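Protein p13 MTCP-1 (Homo sapiens, PDB 1A1X) binds the PH domain of the kinases AKT1 and AKT2 and enhances their phosphorylation and activation. Local coordinates at residues 8-13 / 70-75; 43-48 / 100-105; 65-70 / 78-83. All coordinates share one frame; numbering follows the deposited sequence.

Contact 1 (8-13 / 70-75); sequences GAPPDH and WQLYPE
Leu72 and Asp12 meet through one short, straight backbone hydrogen bond: Leu72 N donates to Asp12 O over 2.7 Å with an N-H...O angle of 177°. The same carbonyl oxygen also lies close to the side chain of the donor residue, with Leu72 CB 3.4 Å from Asp12 O. One residue along, His13 and Gln71 form an antiparallel, non-hydrogen-bonded pair, their CA atoms 4.4 Å apart. Here the close approach is a CA-H...O contact, His13 CA lying 3.2 Å from Trp70 O. With one bridge and one amide bond, only the end of 8-13 has joined the sheet; strand 13-16 carries the pairing on.

The apolar part lies further back along 8-13. Leu72 has CG anti to its own nitrogen (chi1 -165°), which carries both methyl groups toward the proline ring: Pro10 CG sits 3.9 Å from Leu72 CD2 and nearly as close to CD1, the two side chains crossing at about a right angle. CD2 also lies near the carbonyl oxygen of Pro11.

Behind this first shell, Asp12 and His13 are tied to each other. His13 ND1 donates to Asp12 OD2 over 2.8 Å, a bent bond that reaches the oxygen from above the carboxylate plane. Glu25 accepts from the backbone N of Asp12 and, weakly, from that of His13, while Pro11 O accepts from Tyr78 OH. The contact thus seats the loop before strand 13-16 against strand 69-73, where the first and last strands in sheet order meet and the barrel closes; strand 77-80 flanks it through Tyr78, which both Pro10 and Leu72 touch, and Leu100 of strand 97-104 packs on Pro11.

Contact 2 (43-48 / 100-105); sequences ARVQQI and LLLKLL
Ala43, Arg44 and Val45 pair with Leu102, Leu101 and Leu100 in antiparallel register, the short strand axes approaching to 4.8 Å with their directions 154° apart. Ala43-Leu102 and Val45-Leu100 are hydrogen-bonded pairs, each closed by two amide bonds; the shortest is Leu100 N to Val45 O at 2.7 Å. Arg44-Leu101, between them, is a non-hydrogen-bonded pair, with CA atoms 4.7 Å apart.

Ala43, Val45, Leu100 and Leu102 share one face of the sheet. Their contact is diagonal as well as direct: Val45 CG2 reaches Leu102 CD1 at 4.1 Å, whereas the facing pairs Val45-Leu100 and Ala43-Leu102 meet no closer than CB to CB. Val45 has CG1 anti to its own nitrogen (chi1 -159°), which leaves CG2 beside that nitrogen, on the side nearer Ala43 and facing Leu102. All four residues are buried, and Trp30 and Ala32 of strand 29-36 also touch Val45.

On the other face the contact is thinner. Leu101 CD1 comes to 4.1 Å from Arg44 CB, while the arginine chain bends at chi3 and carries its guanidinium away to a salt bridge from NE to Glu35. Leu101 packs there on Leu92 of the second subunit. The two strands are neighbours in an antiparallel sheet closed into a barrel, the fold of the TCL1 family, with the apolar face turned inward.

Contact 3 (65-70 / 78-83); sequences QLPLMW and YMDNNS
Asn81 holds two successive backbone amides of the facing segment with one side-chain oxygen. Asn81 OD1 accepts from Met69 N over 3.2 Å at an N-H...O angle of 153°, the donor standing above the carbonyl plane, and takes a second, weak bond from Leu68 N at 2.9 Å. The amide group gets there because CG lies between the backbone N and carbonyl carbon (chi1 51°), which brings the amide group up to the other segment. Leu68 crosses the amide at about a right angle, with Leu68 CG 4.0 Å from Asn81 ND2, while Met69 CG passes Asn81 CB at 3.7 Å. An alanine in place of Asn81 would remove the shared acceptor, and the amides of Leu68 and Met69 would probably lose this link to the turn.

Asp80 shapes the turn itself. Asp80 OD1 accepts from Asn82 N over 2.9 Å, from above the carboxylate plane, forming an Asx turn, and OD2 is taken by Trp86 NE1. Across the contact, Asp80 CB lies 3.5 Å from Pro67 CB.

Toward the barrel interior, Tyr78 CB approaches Trp70 CD1 to 3.5 Å. The tyrosine ring and the indole's five-membered ring are oblique, their planes 61° apart. Pro67 CG covers one indole face over its centre.

The arrangement belongs to the beta hairpin of strands 69-73 and 77-80: paired strands at one end, then a type I turn from Asp80 to Ser83, shaped by the Asx turn, from which Asn81 ties the chain leaving the hairpin to the chain entering it.

How the contacts relate
Contact 2 is the core of the three, with five of its six touching residues buried, whereas contacts 1 and 3 are partly buried. Contacts 1 and 3 share Trp70 and strand 69-73, joining it to the N-terminal loop and the start of the barrel's first strand and to its hairpin partner respectively; contact 2 joins two other neighbouring strands. The chemistry follows: regular paired amide bonds and aliphatic side chains in contact 2, a single amide bond and proline packing in contact 1, and side-chain-to-backbone bonds in contact 3. All three converge inside the barrel, where Leu102 CD1 lies 3.7 Å from Trp70 CE2 and Leu102 CD2 is 3.8 Å from Tyr78 CD2.

Contact 1 (8-13 / 70-75)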
loop_
_atom_site.group_PDB
_atom_site.type_symbol
_atom_site.label_atom_id
_atom_site.label_comp_id
_atom_site.label_asym_id
_atom_site.label_seq_id
_atom_site.Cartn_x
_atom_site.Cartn_y
_atom_site.Cartn_z
ATOM N N GLY A 8 3.693 -13.409 5.657
ATOM C CA GLY A 8 3.067 -14.221 6.684
ATOM C C GLY A 8 1.842 -13.588 7.309
ATOM O O GLY A 8 1.278 -12.632 6.766
ATOM N N ALA A 9 1.459 -14.106 8.475
ATOM C CA ALA A 9 0.277 -13.626 9.188
ATOM C C ALA A 9 0.474 -12.341 9.987
ATOM O O ALA A 9 1.556 -12.081 10.528
ATOM C CB ALA A 9 -0.266 -14.723 10.098
ATOM N N PRO A 10 -0.568 -11.494 10.027
ATOM C CA PRO A 10 -0.515 -10.231 10.768
ATOM C C PRO A 10 -0.646 -10.530 12.256
ATOM O O PRO A 10 -1.052 -11.630 12.633
ATOM C CB PRO A 10 -1.737 -9.476 10.232
ATOM C CG PRO A 10 -2.686 -10.558 9.906
ATOM C CD PRO A 10 -1.803 -11.572 9.226
ATOM N N PRO A 11 -0.252 -9.581 13.121
ATOM C CA PRO A 11 -0.374 -9.842 14.558
ATOM C C PRO A 11 -1.821 -10.033 15.020
ATOM O O PRO A 11 -2.736 -9.371 14.538
ATOM C CB PRO A 11 0.273 -8.603 15.192
ATOM C CG PRO A 11 0.071 -7.546 14.182
ATOM C CD PRO A 11 0.368 -8.266 12.883
ATOM N N ASP A 12 -2.014 -10.996 15.916
ATOM C CA ASP A 12 -3.318 -11.299 16.490
ATOM C C ASP A 12 -3.847 -10.080 17.256
ATOM O O ASP A 12 -5.054 -9.831 17.311
ATOM C CB ASP A 12 -3.185 -12.510 17.411
ATOM C CG ASP A 12 -4.402 -12.724 18.259
ATOM O OD1 ASP A 12 -5.485 -13.007 17.694
ATOM O OD2 ASP A 12 -4.273 -12.588 19.496
ATOM N N HIS A 13 -2.933 -9.341 17.871
ATOM C CA HIS A 13 -3.303 -8.135 18.596
ATOM C C HIS A 13 -2.164 -7.141 18.790
ATOM O O HIS A 13 -0.973 -7.487 18.704
ATOM C CB HIS A 13 -3.983 -8.464 19.931
ATOM C CG HIS A 13 -3.121 -9.215 20.894
ATOM N ND1 HIS A 13 -3.352 -10.535 21.221
ATOM C CD2 HIS A 13 -2.074 -8.815 21.655
ATOM C CE1 HIS A 13 -2.488 -10.913 22.148
ATOM N NE2 HIS A 13 -1.702 -9.888 22.430
ATOM N N TRP A 70 -5.948 -3.180 19.126
ATOM C CA TRP A 70 -6.479 -3.724 17.884
ATOM C C TRP A 70 -6.443 -5.229 18.079
ATOM O O TRP A 70 -5.455 -5.756 18.581
ATOM C CB TRP A 70 -5.582 -3.366 16.696
ATOM C CG TRP A 70 -5.893 -2.072 16.026
ATOM C CD1 TRP A 70 -7.057 -1.728 15.409
ATOM C CD2 TRP A 70 -4.977 -0.997 15.786
ATOM N NE1 TRP A 70 -6.916 -0.511 14.784
ATOM C CE2 TRP A 70 -5.650 -0.041 14.998
ATOM C CE3 TRP A 70 -3.646 -0.753 16.155
ATOM C CZ2 TRP A 70 -5.037 1.145 14.566
ATOM C CZ3 TRP A 70 -3.035 0.425 15.730
ATOM C CH2 TRP A 70 -3.735 1.361 14.939
ATOM N N GLN A 71 -7.508 -5.912 17.681
ATOM C CA GLN A 71 -7.603 -7.359 17.801
ATOM C C GLN A 71 -7.968 -7.898 16.424
ATOM O O GLN A 71 -8.930 -7.435 15.817
ATOM C CB GLN A 71 -8.695 -7.703 18.810
ATOM C CG GLN A 71 -8.883 -9.177 19.095
ATOM C CD GLN A 71 -9.978 -9.417 20.129
ATOM O OE1 GLN A 71 -11.147 -9.608 19.786
ATOM N NE2 GLN A 71 -9.605 -9.382 21.404
ATOM N N LEU A 72 -7.192 -8.857 15.919
ATOM C CA LEU A 72 -7.465 -9.437 14.606
ATOM C C LEU A 72 -8.899 -9.977 14.538
ATOM O O LEU A 72 -9.348 -10.739 15.399
ATOM C CB LEU A 72 -6.430 -10.512 14.268
ATOM C CG LEU A 72 -6.308 -11.000 12.823
ATOM C CD1 LEU A 72 -6.178 -9.827 11.848
ATOM C CD2 LEU A 72 -5.096 -11.930 12.715
ATOM N N TYR A 73 -9.610 -9.543 13.503
ATOM C CA TYR A 73 -11.006 -9.892 13.281
ATOM C C TYR A 73 -11.136 -10.571 11.905
ATOM O O TYR A 73 -10.327 -10.314 11.017
ATOM C CB TYR A 73 -11.804 -8.585 13.324
ATOM C CG TYR A 73 -13.277 -8.744 13.541
ATOM C CD1 TYR A 73 -13.780 -9.145 14.775
ATOM C CD2 TYR A 73 -14.172 -8.519 12.501
ATOM C CE1 TYR A 73 -15.144 -9.326 14.963
ATOM C CE2 TYR A 73 -15.530 -8.695 12.677
ATOM C CZ TYR A 73 -16.012 -9.100 13.907
ATOM O OH TYR A 73 -17.367 -9.291 14.057
ATOM N N PRO A 74 -12.148 -11.452 11.714
ATOM C CA PRO A 74 -12.351 -12.151 10.431
ATOM C C PRO A 74 -12.469 -11.205 9.241
ATOM O O PRO A 74 -12.958 -10.082 9.384
ATOM C CB PRO A 74 -13.676 -12.889 10.646
ATOM C CG PRO A 74 -13.671 -13.177 12.103
ATOM C CD PRO A 74 -13.168 -11.877 12.694
ATOM N N GLU A 75 -12.036 -11.677 8.072
ATOM C CA GLU A 75 -12.091 -10.900 6.831
ATOM C C GLU A 75 -10.990 -9.839 6.755
ATOM O O GLU A 75 -11.205 -8.734 6.252
ATOM C CB GLU A 75 -13.467 -10.233 6.660
ATOM C CG GLU A 75 -14.657 -11.172 6.792
ATOM C CD GLU A 75 -14.634 -12.277 5.764
ATOM O OE1 GLU A 75 -14.602 -11.963 4.556
ATOM O OE2 GLU A 75 -14.644 -13.461 6.159
#

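Contact 2 (43-48 / 100-105)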
loop_
_atom_site.group_PDB
_atom_site.type_symbol
_atom_site.label_atom_id
_atom_site.label_comp_id
_atom_site.label_asym_id
_atom_site.label_seq_id
_atom_site.Cartn_x
_atom_site.Cartn_y
_atom_site.Cartn_z
ATOM N N ALA A 43 -3.973 4.296 9.107
ATOM C CA ALA A 43 -2.860 4.190 10.036
ATOM C C ALA A 43 -1.853 3.275 9.361
ATOM O O ALA A 43 -2.217 2.229 8.850
ATOM C CB ALA A 43 -3.310 3.592 11.358
ATOM N N ARG A 44 -0.608 3.718 9.272
ATOM C CA ARG A 44 0.443 2.913 8.671
ATOM C C ARG A 44 1.245 2.423 9.869
ATOM O O ARG A 44 1.737 3.218 10.662
ATOM C CB ARG A 44 1.293 3.760 7.726
ATOM C CG ARG A 44 2.280 2.958 6.895
ATOM C CD ARG A 44 2.569 3.670 5.585
ATOM N NE ARG A 44 3.071 5.016 5.804
ATOM C CZ ARG A 44 4.345 5.318 6.035
ATOM N NH1 ARG A 44 5.267 4.366 6.079
ATOM N NH2 ARG A 44 4.695 6.582 6.209
ATOM N N VAL A 45 1.299 1.110 10.041
ATOM C CA VAL A 45 1.974 0.524 11.192
ATOM C C VAL A 45 3.130 -0.358 10.747
ATOM O O VAL A 45 2.944 -1.293 9.963
ATOM C CB VAL A 45 0.971 -0.316 12.052
ATOM C CG1 VAL A 45 1.496 -0.488 13.452
ATOM C CG2 VAL A 45 -0.421 0.338 12.073
ATOM N N GLN A 46 4.320 -0.046 11.253
ATOM C CA GLN A 46 5.525 -0.787 10.915
ATOM C C GLN A 46 6.196 -1.425 12.127
ATOM O O GLN A 46 6.320 -0.806 13.190
ATOM C CB GLN A 46 6.527 0.126 10.199
ATOM C CG GLN A 46 6.062 0.607 8.840
ATOM C CD GLN A 46 7.119 1.418 8.131
ATOM O OE1 GLN A 46 8.138 1.757 8.717
ATOM N NE2 GLN A 46 6.883 1.733 6.859
ATOM N N GLN A 47 6.652 -2.661 11.939
ATOM C CA GLN A 47 7.322 -3.411 12.992
ATOM C C GLN A 47 8.782 -2.982 13.052
ATOM O O GLN A 47 9.626 -3.463 12.294
ATOM C CB GLN A 47 7.200 -4.920 12.734
ATOM C CG GLN A 47 7.268 -5.785 13.990
ATOM C CD GLN A 47 8.675 -5.940 14.516
ATOM O OE1 GLN A 47 9.421 -6.799 14.045
ATOM N NE2 GLN A 47 9.054 -5.112 15.489
ATOM N N ILE A 48 9.043 -2.024 13.929
ATOM C CA ILE A 48 10.376 -1.490 14.137
ATOM C C ILE A 48 10.668 -1.528 15.631
ATOM O O ILE A 48 9.814 -1.170 16.452
ATOM C CB ILE A 48 10.472 -0.031 13.623
ATOM C CG1 ILE A 48 10.191 0.009 12.111
ATOM C CG2 ILE A 48 11.855 0.571 13.945
ATOM C CD1 ILE A 48 10.137 1.417 11.515
ATOM N N LEU A 100 1.786 -2.685 7.941
ATOM C CA LEU A 100 0.341 -2.865 7.855
ATOM C C LEU A 100 -0.226 -1.520 7.478
ATOM O O LEU A 100 0.256 -0.496 7.961
ATOM C CB LEU A 100 -0.257 -3.264 9.204
ATOM C CG LEU A 100 -0.118 -4.695 9.721
ATOM C CD1 LEU A 100 -0.590 -4.749 11.165
ATOM C CD2 LEU A 100 -0.924 -5.642 8.854
ATOM N N LEU A 101 -1.172 -1.516 6.542
ATOM C CA LEU A 101 -1.846 -0.286 6.152
ATOM C C LEU A 101 -3.310 -0.514 6.509
ATOM O O LEU A 101 -4.005 -1.312 5.865
ATOM C CB LEU A 101 -1.691 0.030 4.658
ATOM C CG LEU A 101 -2.337 1.385 4.323
ATOM C CD1 LEU A 101 -1.588 2.501 5.035
ATOM C CD2 LEU A 101 -2.377 1.620 2.814
ATOM N N LEU A 102 -3.747 0.164 7.571
ATOM C CA LEU A 102 -5.108 0.053 8.101
ATOM C C LEU A 102 -6.000 1.233 7.752
ATOM O O LEU A 102 -5.574 2.381 7.798
ATOM C CB LEU A 102 -5.058 -0.072 9.627
ATOM C CG LEU A 102 -4.199 -1.189 10.211
ATOM C CD1 LEU A 102 -4.236 -1.148 11.741
ATOM C CD2 LEU A 102 -4.702 -2.519 9.689
ATOM N N LYS A 103 -7.264 0.942 7.477
ATOM C CA LYS A 103 -8.216 1.981 7.141
ATOM C C LYS A 103 -9.425 1.884 8.058
ATOM O O LYS A 103 -10.093 0.852 8.101
ATOM C CB LYS A 103 -8.660 1.842 5.680
ATOM C CG LYS A 103 -9.589 2.962 5.202
ATOM C CD LYS A 103 -9.996 2.766 3.762
ATOM C CE LYS A 103 -10.904 3.881 3.320
ATOM N NZ LYS A 103 -11.224 3.798 1.877
ATOM N N LEU A 104 -9.699 2.959 8.790
ATOM C CA LEU A 104 -10.845 2.986 9.698
ATOM C C LEU A 104 -12.132 3.068 8.892
ATOM O O LEU A 104 -12.339 4.015 8.138
ATOM C CB LEU A 104 -10.750 4.173 10.659
ATOM C CG LEU A 104 -11.943 4.331 11.594
ATOM C CD1 LEU A 104 -12.145 3.067 12.422
ATOM C CD2 LEU A 104 -11.729 5.535 12.477
ATOM N N LEU A 105 -12.967 2.049 9.033
ATOM C CA LEU A 105 -14.232 1.966 8.324
ATOM C C LEU A 105 -15.365 2.592 9.138
ATOM O O LEU A 105 -15.279 2.681 10.366
ATOM C CB LEU A 105 -14.554 0.501 8.034
ATOM C CG LEU A 105 -13.542 -0.264 7.176
ATOM C CD1 LEU A 105 -13.948 -1.732 7.098
ATOM C CD2 LEU A 105 -13.471 0.337 5.794
#

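Contact 3 (65-70 / 78-83)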
loop_
_atom_site.group_PDB
_atom_site.type_symbol
_atom_site.label_atom_id
_atom_site.label_comp_id
_atom_site.label_asym_id
_atom_site.label_seq_id
_atom_site.Cartn_x
_atom_site.Cartn_y
_atom_site.Cartn_z
ATOM N N GLN A 65 -6.025 9.733 18.115
ATOM C CA GLN A 65 -6.795 9.285 16.948
ATOM C C GLN A 65 -6.701 7.755 16.789
ATOM O O GLN A 65 -7.548 7.124 16.152
ATOM C CB GLN A 65 -6.291 9.975 15.675
ATOM C CG GLN A 65 -6.521 11.480 15.654
ATOM C CD GLN A 65 -6.047 12.110 14.363
ATOM O OE1 GLN A 65 -4.860 12.360 14.187
ATOM N NE2 GLN A 65 -6.971 12.352 13.445
ATOM N N LEU A 66 -5.646 7.184 17.358
ATOM C CA LEU A 66 -5.391 5.743 17.331
ATOM C C LEU A 66 -5.980 5.101 18.594
ATOM O O LEU A 66 -6.045 5.736 19.656
ATOM C CB LEU A 66 -3.880 5.482 17.252
ATOM C CG LEU A 66 -3.209 5.344 15.881
ATOM C CD1 LEU A 66 -4.138 5.761 14.754
ATOM C CD2 LEU A 66 -1.913 6.138 15.863
ATOM N N PRO A 67 -6.371 3.821 18.506
ATOM C CA PRO A 67 -6.958 3.106 19.643
ATOM C C PRO A 67 -5.984 2.531 20.658
ATOM O O PRO A 67 -4.773 2.475 20.428
ATOM C CB PRO A 67 -7.757 2.002 18.958
ATOM C CG PRO A 67 -6.867 1.635 17.813
ATOM C CD PRO A 67 -6.376 2.980 17.294
ATOM N N LEU A 68 -6.539 2.116 21.794
ATOM C CA LEU A 68 -5.764 1.505 22.868
ATOM C C LEU A 68 -5.351 0.100 22.440
ATOM O O LEU A 68 -4.314 -0.407 22.865
ATOM C CB LEU A 68 -6.596 1.396 24.151
ATOM C CG LEU A 68 -7.090 2.654 24.860
ATOM C CD1 LEU A 68 -7.899 2.239 26.075
ATOM C CD2 LEU A 68 -5.927 3.526 25.280
ATOM N N MET A 69 -6.164 -0.524 21.595
ATOM C CA MET A 69 -5.865 -1.870 21.138
ATOM C C MET A 69 -6.573 -2.256 19.851
ATOM O O MET A 69 -7.657 -1.760 19.546
ATOM C CB MET A 69 -6.253 -2.882 22.209
ATOM C CG MET A 69 -7.741 -2.899 22.498
ATOM S SD MET A 69 -8.411 -4.562 22.565
ATOM C CE MET A 69 -8.948 -4.766 20.893
ATOM N N TRP A 70 -5.948 -3.180 19.126
ATOM C CA TRP A 70 -6.479 -3.724 17.884
ATOM C C TRP A 70 -6.443 -5.229 18.079
ATOM O O TRP A 70 -5.455 -5.756 18.581
ATOM C CB TRP A 70 -5.582 -3.366 16.696
ATOM C CG TRP A 70 -5.893 -2.072 16.026
ATOM C CD1 TRP A 70 -7.057 -1.728 15.409
ATOM C CD2 TRP A 70 -4.977 -0.997 15.786
ATOM N NE1 TRP A 70 -6.916 -0.511 14.784
ATOM C CE2 TRP A 70 -5.650 -0.041 14.998
ATOM C CE3 TRP A 70 -3.646 -0.753 16.155
ATOM C CZ2 TRP A 70 -5.037 1.145 14.566
ATOM C CZ3 TRP A 70 -3.035 0.425 15.730
ATOM C CH2 TRP A 70 -3.735 1.361 14.939
ATOM N N TYR A 78 -9.174 -5.397 11.698
ATOM C CA TYR A 78 -8.995 -5.356 13.142
ATOM C C TYR A 78 -10.145 -4.644 13.815
ATOM O O TYR A 78 -10.699 -3.689 13.270
ATOM C CB TYR A 78 -7.717 -4.603 13.501
ATOM C CG TYR A 78 -6.438 -5.367 13.278
ATOM C CD1 TYR A 78 -5.896 -6.161 14.287
ATOM C CD2 TYR A 78 -5.756 -5.279 12.069
ATOM C CE1 TYR A 78 -4.704 -6.849 14.098
ATOM C CE2 TYR A 78 -4.568 -5.959 11.870
ATOM C CZ TYR A 78 -4.046 -6.744 12.884
ATOM O OH TYR A 78 -2.874 -7.433 12.674
ATOM N N MET A 79 -10.523 -5.134 14.989
ATOM C CA MET A 79 -11.561 -4.482 15.762
ATOM C C MET A 79 -10.822 -3.831 16.928
ATOM O O MET A 79 -10.018 -4.487 17.587
ATOM C CB MET A 79 -12.598 -5.475 16.292
ATOM C CG MET A 79 -13.685 -4.777 17.115
ATOM S SD MET A 79 -14.977 -5.835 17.747
ATOM C CE MET A 79 -16.143 -5.758 16.426
ATOM N N ASP A 80 -11.044 -2.537 17.141
ATOM C CA ASP A 80 -10.392 -1.830 18.231
ATOM C C ASP A 80 -11.200 -1.897 19.527
ATOM O O ASP A 80 -12.227 -2.583 19.596
ATOM C CB ASP A 80 -10.065 -0.377 17.847
ATOM C CG ASP A 80 -11.304 0.481 17.541
ATOM O OD1 ASP A 80 -12.417 0.187 18.024
ATOM O OD2 ASP A 80 -11.147 1.493 16.818
ATOM N N ASN A 81 -10.751 -1.163 20.539
ATOM C CA ASN A 81 -11.422 -1.145 21.835
ATOM C C ASN A 81 -12.786 -0.451 21.842
ATOM O O ASN A 81 -13.570 -0.642 22.769
ATOM C CB ASN A 81 -10.507 -0.531 22.885
ATOM C CG ASN A 81 -9.957 0.781 22.448
ATOM O OD1 ASN A 81 -9.086 0.842 21.583
ATOM N ND2 ASN A 81 -10.497 1.856 23.000
ATOM N N ASN A 82 -13.076 0.331 20.804
ATOM C CA ASN A 82 -14.365 1.020 20.679
ATOM C C ASN A 82 -15.334 0.254 19.768
ATOM O O ASN A 82 -16.392 0.771 19.416
ATOM C CB ASN A 82 -14.168 2.422 20.104
ATOM C CG ASN A 82 -13.318 3.299 20.984
ATOM O OD1 ASN A 82 -12.496 4.077 20.499
ATOM N ND2 ASN A 82 -13.510 3.186 22.286
ATOM N N SER A 83 -14.952 -0.960 19.374
ATOM C CA SER A 83 -15.740 -1.825 18.482
ATOM C C SER A 83 -15.709 -1.419 17.013
ATOM O O SER A 83 -16.466 -1.964 16.206
ATOM C CB SER A 83 -17.200 -1.957 18.936
ATOM O OG SER A 83 -17.316 -2.863 20.011
#